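Local coordinates for putative mandelate racemase (Salmonella typhimurium, PDB 2O56), which binds magnesium as a member of the enolase superfamily and probably acts as a hydro-lyase (dehydratase), although its substrate is not established, at residues M237-G242 and K264-L269. Numbering follows the deposited sequence.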
loop_
_atom_site.group_PDB
_atom_site.type_symbol
_atom_site.label_atom_id
_atom_site.label_comp_id
_atom_site.label_asym_id
_atom_site.label_seq_id
_atom_site.Cartn_x
_atom_site.Cartn_y
_atom_site.Cartn_z
ATOM N N MET A 237 -7.619 -23.933 17.156
ATOM C CA MET A 237 -7.875 -25.172 17.917
ATOM C C MET A 237 -8.085 -26.377 16.989
ATOM O O MET A 237 -7.597 -27.477 17.266
ATOM C CB MET A 237 -9.109 -25.010 18.800
ATOM C CG MET A 237 -8.932 -24.064 19.982
ATOM S SD MET A 237 -10.373 -24.054 21.086
ATOM C CE MET A 237 -10.331 -25.744 21.629
ATOM N N ILE A 238 -8.791 -26.156 15.880
ATOM C CA ILE A 238 -9.192 -27.240 14.982
ATOM C C ILE A 238 -8.254 -27.462 13.782
ATOM O O ILE A 238 -8.393 -28.455 13.052
ATOM C CB ILE A 238 -10.685 -27.123 14.530
ATOM C CG1 ILE A 238 -10.932 -25.851 13.698
ATOM C CG2 ILE A 238 -11.610 -27.166 15.733
ATOM C CD1 ILE A 238 -12.230 -25.887 12.936
ATOM N N GLU A 239 -7.281 -26.567 13.606
ATOM C CA GLU A 239 -6.240 -26.723 12.569
ATOM C C GLU A 239 -5.679 -28.140 12.400
ATOM O O GLU A 239 -5.543 -28.630 11.284
ATOM C CB GLU A 239 -5.068 -25.781 12.840
ATOM C CG GLU A 239 -5.167 -24.486 12.125
ATOM C CD GLU A 239 -4.149 -23.489 12.614
ATOM O OE1 GLU A 239 -3.188 -23.888 13.311
ATOM O OE2 GLU A 239 -4.322 -22.298 12.303
ATOM N N GLU A 240 -5.348 -28.785 13.514
ATOM C CA GLU A 240 -4.696 -30.096 13.490
ATOM C C GLU A 240 -5.649 -31.228 13.074
ATOM O O GLU A 240 -5.206 -32.343 12.805
ATOM C CB GLU A 240 -4.135 -30.408 14.888
ATOM C CG GLU A 240 -5.245 -30.811 15.886
ATOM C CD GLU A 240 -4.883 -30.605 17.343
ATOM O OE1 GLU A 240 -4.058 -29.714 17.654
ATOM O OE2 GLU A 240 -5.443 -31.334 18.186
ATOM N N LEU A 241 -6.951 -30.957 13.031
ATOM C CA LEU A 241 -7.917 -31.986 12.665
ATOM C C LEU A 241 -8.050 -32.221 11.148
ATOM O O LEU A 241 -8.790 -33.113 10.721
ATOM C CB LEU A 241 -9.284 -31.709 13.317
ATOM C CG LEU A 241 -9.314 -31.552 14.840
ATOM C CD1 LEU A 241 -10.719 -31.258 15.321
ATOM C CD2 LEU A 241 -8.783 -32.796 15.535
ATOM N N GLY A 242 -7.325 -31.448 10.342
ATOM C CA GLY A 242 -7.334 -31.621 8.888
ATOM C C GLY A 242 -8.654 -31.145 8.290
ATOM O O GLY A 242 -9.335 -31.893 7.594
ATOM N N LYS A 264 -4.616 -15.538 10.341
ATOM C CA LYS A 264 -4.313 -16.107 11.663
ATOM C C LYS A 264 -4.707 -17.576 11.762
ATOM O O LYS A 264 -4.303 -18.279 12.696
ATOM C CB LYS A 264 -5.011 -15.296 12.761
ATOM C CG LYS A 264 -4.684 -13.767 12.774
ATOM C CD LYS A 264 -3.165 -13.509 12.668
ATOM C CE LYS A 264 -2.790 -12.070 13.064
ATOM N NZ LYS A 264 -1.321 -11.970 13.356
ATOM N N VAL A 265 -5.519 -18.036 10.813
ATOM C CA VAL A 265 -5.997 -19.433 10.812
ATOM C C VAL A 265 -5.479 -20.114 9.555
ATOM O O VAL A 265 -5.667 -19.606 8.456
ATOM C CB VAL A 265 -7.549 -19.509 10.875
ATOM C CG1 VAL A 265 -8.046 -20.960 10.721
ATOM C CG2 VAL A 265 -8.075 -18.893 12.164
ATOM N N ASN A 266 -4.807 -21.250 9.718
ATOM C CA ASN A 266 -4.242 -21.991 8.574
ATOM C C ASN A 266 -5.178 -23.090 8.076
ATOM O O ASN A 266 -4.789 -24.241 7.966
ATOM C CB ASN A 266 -2.890 -22.622 8.966
ATOM C CG ASN A 266 -1.851 -21.588 9.360
ATOM O OD1 ASN A 266 -1.839 -20.472 8.850
ATOM N ND2 ASN A 266 -0.979 -21.957 10.279
ATOM N N ILE A 267 -6.424 -22.724 7.818
ATOM C CA ILE A 267 -7.409 -23.560 7.110
ATOM C C ILE A 267 -7.938 -22.645 5.990
ATOM O O ILE A 267 -8.147 -21.474 6.258
ATOM C CB ILE A 267 -8.601 -23.823 8.044
ATOM C CG1 ILE A 267 -8.130 -24.506 9.346
ATOM C CG2 ILE A 267 -9.673 -24.673 7.357
ATOM C CD1 ILE A 267 -9.181 -24.516 10.429
ATOM N N PRO A 268 -8.179 -23.177 4.773
ATOM C CA PRO A 268 -8.892 -22.413 3.725
ATOM C C PRO A 268 -10.289 -21.906 4.135
ATOM O O PRO A 268 -11.105 -22.669 4.658
ATOM C CB PRO A 268 -9.025 -23.430 2.578
ATOM C CG PRO A 268 -7.938 -24.438 2.795
ATOM C CD PRO A 268 -7.814 -24.539 4.304
ATOM N N LEU A 269 -10.570 -20.626 3.899
ATOM C CA LEU A 269 -11.872 -20.051 4.279
ATOM C C LEU A 269 -12.915 -20.181 3.171
ATOM O O LEU A 269 -12.585 -20.127 1.982
ATOM C CB LEU A 269 -11.736 -18.565 4.683
ATOM C CG LEU A 269 -10.748 -18.185 5.795
ATOM C CD1 LEU A 269 -10.983 -16.743 6.244
ATOM C CD2 LEU A 269 -10.865 -19.107 6.984
HETATM O O HOH W 1 -2.727 -20.534 13.062
#
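Glu239 reaches across to the loop after helix 255-264 and accepts a hydrogen bond from the backbone of Asn266, N to OE2 2.8 Å. The N-H...O angle of 176° makes the bond almost straight, yet the donor stands 38° out of the carboxylate plane. A water also appears to donate to Glu239 OE2, at a doubtfully short 2.5 Å, and to Lys264 O at 2.8 Å, which would extend the direct link through solvent. Beyond CG the glutamate chain is extended (chi2 169°), which carries the carboxylate over to the peptide nitrogen. Glu239 CG lies 4.1 Å from Ile267 CG1. Deeper in, Ile238 and Ile267 cross at about a right angle, with CG1 of Ile238 3.9 Å from CD1 of Ile267; Ile243 touches both isoleucines, and Tyr246 of strand 246-247 also packs on Ile267. The contact thus joins the C-terminal ends of two successive barrel helices, 228-238 and 255-264, just before strand 269-271 enters the TIM barrel. The Ile267 side chain lies about 9 Å from that of the magnesium ligand Glu247, beside the metal site but not part of it. Accepting a peptide N-H just after helix 255-264 ends is consistent with an ionised Glu239.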